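D-alanyl-D-alanine carboxypeptidase (Penicillin binding protein) family protein (PDB 6OSU) probably trims the terminal D-alanine from cell-wall peptide precursors as a serine-type carboxypeptidase of the S11 family in peptidoglycan synthesis. Local coordinates at residues Q354-V368 with I410-S422. Residues are numbered along the deposited sequence; the frame is centred on the assembly and turned at random.
Sequences QKLTVASNQNIYKTV and IASIPVVAMNNVS
Ala359 and Val416 form the hydrogen-bonded pair where strands 355-359 and 411-417 run antiparallel: Ala359 N gives to Val416 O at 3.1 Å, and Val416 N returns a bond to Ala359 O at 3.0 Å. One step on, Met418 N reaches Thr357 O (2.8 Å). Beyond the strand's end an amide side chain takes over: with CG anti to its own carbonyl carbon (chi1 -75°), Asn419 turns OD1 to the other strand. Thr357 N lies in the plane of that amide, on a lone pair of OD1, 2.7 Å away, although the N-H is bent off line at 131°. The hydroxyl of Thr357 pairs with Thr341 on the neighbouring edge strand.

At the other end of this ladder the strands part, and a water bridges Ser360 OG and Pro414 O. Ser360 OG also accepts from Gln362 N, closing an ST turn in the loop ahead of strand 364-368.

Apolar contacts follow. Val358 CB meets Val415 CG2 at 3.6 Å, the two side chains at about a right angle, while Met418 bends back to bring SD near Ala359 CB. Further along, Ile364 and Ile413 meet tip to tip, CD1 against CG2 at 3.7 Å, and Ile364 CG2 rests on Ala411 CB. The aliphatic chain of Lys366 passes at about a right angle to Ile410, its CE close to both CG2 and the carbonyl O.

The chemistry thus changes along the contact, from backbone pairing within one sheet to side-chain packing between sheets: strand 364-368 pairs with 328-334 instead, and Ile364 is buried between the two sheets, against Leu333 and Leu399, in the PBP5-type C-terminal domain, far from the predicted catalytic serine.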
# COMPACT_ATOMS: atom_id res chain seq x y z
N GLN A 354 -24.48 9.57 43.32
CA GLN A 354 -24.34 9.76 41.88
C GLN A 354 -23.52 8.65 41.22
O GLN A 354 -22.83 7.85 41.87
CB GLN A 354 -23.72 11.13 41.61
CG GLN A 354 -22.77 11.60 42.69
CD GLN A 354 -22.48 13.09 42.60
OE1 GLN A 354 -21.61 13.60 43.31
NE2 GLN A 354 -23.20 13.78 41.73
N LYS A 355 -23.64 8.59 39.89
CA LYS A 355 -22.87 7.69 39.05
C LYS A 355 -22.18 8.50 37.96
O LYS A 355 -22.58 9.62 37.64
CB LYS A 355 -23.76 6.61 38.40
CG LYS A 355 -23.91 5.33 39.21
CD LYS A 355 -25.38 4.98 39.44
CE LYS A 355 -26.18 5.02 38.15
NZ LYS A 355 -25.68 4.07 37.12
N LEU A 356 -21.13 7.91 37.38
CA LEU A 356 -20.30 8.59 36.39
C LEU A 356 -20.28 7.78 35.09
O LEU A 356 -19.91 6.61 35.09
CB LEU A 356 -18.87 8.78 36.90
CG LEU A 356 -17.89 9.42 35.92
CD1 LEU A 356 -18.32 10.84 35.56
CD2 LEU A 356 -16.47 9.41 36.47
N THR A 357 -20.68 8.43 34.00
CA THR A 357 -20.58 7.86 32.66
C THR A 357 -19.47 8.58 31.89
O THR A 357 -19.35 9.81 31.96
CB THR A 357 -21.90 7.99 31.89
OG1 THR A 357 -22.91 7.22 32.56
CG2 THR A 357 -21.76 7.50 30.46
N VAL A 358 -18.67 7.80 31.17
CA VAL A 358 -17.57 8.33 30.37
C VAL A 358 -17.71 7.81 28.94
O VAL A 358 -18.33 6.78 28.69
CB VAL A 358 -16.19 7.96 30.95
CG1 VAL A 358 -16.05 8.50 32.37
CG2 VAL A 358 -15.99 6.45 30.93
N ALA A 359 -17.11 8.55 28.01
CA ALA A 359 -17.14 8.19 26.60
C ALA A 359 -16.09 9.01 25.86
O ALA A 359 -15.63 10.04 26.36
CB ALA A 359 -18.53 8.42 25.98
N SER A 360 -15.72 8.52 24.68
CA SER A 360 -14.83 9.23 23.77
C SER A 360 -15.50 9.35 22.40
O SER A 360 -16.23 8.45 21.98
CB SER A 360 -13.48 8.51 23.63
OG SER A 360 -12.73 9.01 22.54
N ASN A 361 -15.26 10.47 21.73
CA ASN A 361 -15.80 10.65 20.38
C ASN A 361 -15.00 9.90 19.33
O ASN A 361 -15.36 9.95 18.15
CB ASN A 361 -15.85 12.14 20.03
CG ASN A 361 -14.51 12.84 20.20
OD1 ASN A 361 -13.49 12.21 20.47
ND2 ASN A 361 -14.51 14.16 20.04
N GLN A 362 -13.94 9.20 19.72
CA GLN A 362 -13.08 8.48 18.79
C GLN A 362 -13.42 6.99 18.79
O GLN A 362 -13.92 6.45 19.78
CB GLN A 362 -11.61 8.66 19.16
CG GLN A 362 -11.17 10.11 19.28
CD GLN A 362 -11.02 10.78 17.93
OE1 GLN A 362 -10.18 10.39 17.12
NE2 GLN A 362 -11.85 11.79 17.68
N ASN A 363 -13.14 6.34 17.67
CA ASN A 363 -13.20 4.89 17.62
C ASN A 363 -11.89 4.30 18.12
O ASN A 363 -10.87 4.98 18.24
CB ASN A 363 -13.46 4.40 16.19
CG ASN A 363 -14.82 4.81 15.66
OD1 ASN A 363 -15.84 4.57 16.30
ND2 ASN A 363 -14.83 5.42 14.49
N ILE A 364 -11.93 3.01 18.42
CA ILE A 364 -10.73 2.19 18.53
C ILE A 364 -10.90 1.07 17.51
O ILE A 364 -11.57 0.06 17.77
CB ILE A 364 -10.50 1.64 19.94
CG1 ILE A 364 -10.32 2.78 20.94
CG2 ILE A 364 -9.27 0.75 19.95
CD1 ILE A 364 -9.96 2.30 22.34
N TYR A 365 -10.33 1.27 16.33
CA TYR A 365 -10.35 0.29 15.24
C TYR A 365 -8.90 -0.12 15.01
O TYR A 365 -8.10 0.68 14.51
CB TYR A 365 -10.98 0.90 13.99
CG TYR A 365 -11.19 -0.07 12.85
CD1 TYR A 365 -11.95 -1.22 13.01
CD2 TYR A 365 -10.63 0.18 11.60
CE1 TYR A 365 -12.14 -2.10 11.95
CE2 TYR A 365 -10.82 -0.69 10.55
CZ TYR A 365 -11.57 -1.83 10.72
OH TYR A 365 -11.75 -2.70 9.67
N LYS A 366 -8.56 -1.35 15.39
CA LYS A 366 -7.17 -1.77 15.49
C LYS A 366 -6.94 -3.11 14.80
O LYS A 366 -7.83 -3.96 14.74
CB LYS A 366 -6.74 -1.85 16.96
CG LYS A 366 -5.24 -1.80 17.19
CD LYS A 366 -4.89 -1.85 18.68
CE LYS A 366 -3.44 -2.25 18.91
NZ LYS A 366 -2.47 -1.14 18.69
N THR A 367 -5.73 -3.27 14.27
CA THR A 367 -5.28 -4.55 13.72
C THR A 367 -4.58 -5.32 14.84
O THR A 367 -3.52 -4.91 15.31
CB THR A 367 -4.34 -4.33 12.54
OG1 THR A 367 -5.04 -3.61 11.51
CG2 THR A 367 -3.85 -5.65 11.98
N VAL A 368 -5.18 -6.42 15.26
CA VAL A 368 -4.69 -7.18 16.41
C VAL A 368 -4.56 -8.65 16.01
O VAL A 368 -5.18 -9.10 15.04
CB VAL A 368 -5.61 -7.02 17.64
CG1 VAL A 368 -5.66 -5.57 18.09
CG2 VAL A 368 -7.01 -7.53 17.32
N ILE A 410 -3.50 -3.27 25.01
CA ILE A 410 -3.51 -3.35 23.56
C ILE A 410 -3.81 -1.99 22.94
O ILE A 410 -3.15 -1.57 21.99
CB ILE A 410 -4.53 -4.41 23.10
CG1 ILE A 410 -4.06 -5.81 23.52
CG2 ILE A 410 -4.77 -4.34 21.60
CD1 ILE A 410 -2.58 -6.04 23.31
N ALA A 411 -4.80 -1.29 23.48
CA ALA A 411 -5.17 0.04 23.02
C ALA A 411 -5.50 0.90 24.23
O ALA A 411 -5.91 0.40 25.27
CB ALA A 411 -6.37 -0.01 22.07
N SER A 412 -5.31 2.21 24.07
CA SER A 412 -5.59 3.17 25.13
C SER A 412 -6.06 4.47 24.49
O SER A 412 -5.41 4.97 23.57
CB SER A 412 -4.36 3.42 26.00
OG SER A 412 -4.64 4.35 27.03
N ILE A 413 -7.18 5.00 24.97
CA ILE A 413 -7.73 6.22 24.40
C ILE A 413 -8.27 7.10 25.53
O ILE A 413 -8.92 6.60 26.46
CB ILE A 413 -8.80 5.88 23.34
CG1 ILE A 413 -8.88 6.98 22.29
CG2 ILE A 413 -10.17 5.62 23.95
CD1 ILE A 413 -9.56 6.52 21.02
N PRO A 414 -7.96 8.40 25.52
CA PRO A 414 -8.47 9.27 26.59
C PRO A 414 -9.99 9.35 26.56
O PRO A 414 -10.61 9.42 25.49
CB PRO A 414 -7.82 10.62 26.29
CG PRO A 414 -7.35 10.53 24.88
CD PRO A 414 -7.01 9.10 24.64
N VAL A 415 -10.58 9.34 27.75
CA VAL A 415 -12.03 9.31 27.90
C VAL A 415 -12.46 10.53 28.71
O VAL A 415 -11.71 11.04 29.55
CB VAL A 415 -12.50 8.00 28.56
CG1 VAL A 415 -12.33 8.04 30.07
CG2 VAL A 415 -13.93 7.69 28.16
N VAL A 416 -13.66 11.01 28.43
CA VAL A 416 -14.13 12.28 28.96
C VAL A 416 -15.43 12.05 29.74
O VAL A 416 -16.15 11.08 29.50
CB VAL A 416 -14.32 13.31 27.83
CG1 VAL A 416 -15.77 13.34 27.34
CG2 VAL A 416 -13.86 14.68 28.27
N ALA A 417 -15.70 12.96 30.67
CA ALA A 417 -16.86 12.82 31.55
C ALA A 417 -18.14 13.25 30.83
O ALA A 417 -18.18 14.30 30.18
CB ALA A 417 -16.66 13.64 32.82
N MET A 418 -19.18 12.44 30.97
CA MET A 418 -20.50 12.77 30.45
C MET A 418 -21.49 13.13 31.56
O MET A 418 -22.60 13.56 31.25
CB MET A 418 -21.06 11.61 29.62
CG MET A 418 -20.10 11.06 28.57
SD MET A 418 -20.41 11.68 26.90
CE MET A 418 -19.29 13.06 26.81
N ASN A 419 -21.11 12.96 32.82
CA ASN A 419 -21.93 13.32 33.98
C ASN A 419 -21.22 14.39 34.79
O ASN A 419 -20.13 14.86 34.45
CB ASN A 419 -22.20 12.10 34.87
CG ASN A 419 -23.23 11.16 34.28
OD1 ASN A 419 -22.93 10.00 34.00
ND2 ASN A 419 -24.45 11.65 34.11
N ASN A 420 -21.87 14.77 35.89
CA ASN A 420 -21.29 15.64 36.91
C ASN A 420 -21.31 14.89 38.24
O ASN A 420 -22.24 14.13 38.52
CB ASN A 420 -22.08 16.95 37.04
CG ASN A 420 -21.72 17.95 35.97
OD1 ASN A 420 -20.55 18.25 35.75
ND2 ASN A 420 -22.73 18.49 35.29
N VAL A 421 -20.28 15.09 39.05
CA VAL A 421 -20.23 14.57 40.41
C VAL A 421 -19.99 15.73 41.36
O VAL A 421 -19.13 16.58 41.11
CB VAL A 421 -19.16 13.49 40.59
CG1 VAL A 421 -19.65 12.18 40.00
CG2 VAL A 421 -17.86 13.93 39.94
N SER A 422 -20.76 15.77 42.45
CA SER A 422 -20.73 16.85 43.42
C SER A 422 -19.94 16.40 44.64
O SER A 422 -20.16 15.30 45.16
CB SER A 422 -22.15 17.25 43.82
OG SER A 422 -22.99 17.28 42.68
O HOH W 1 -10.21 10.00 22.60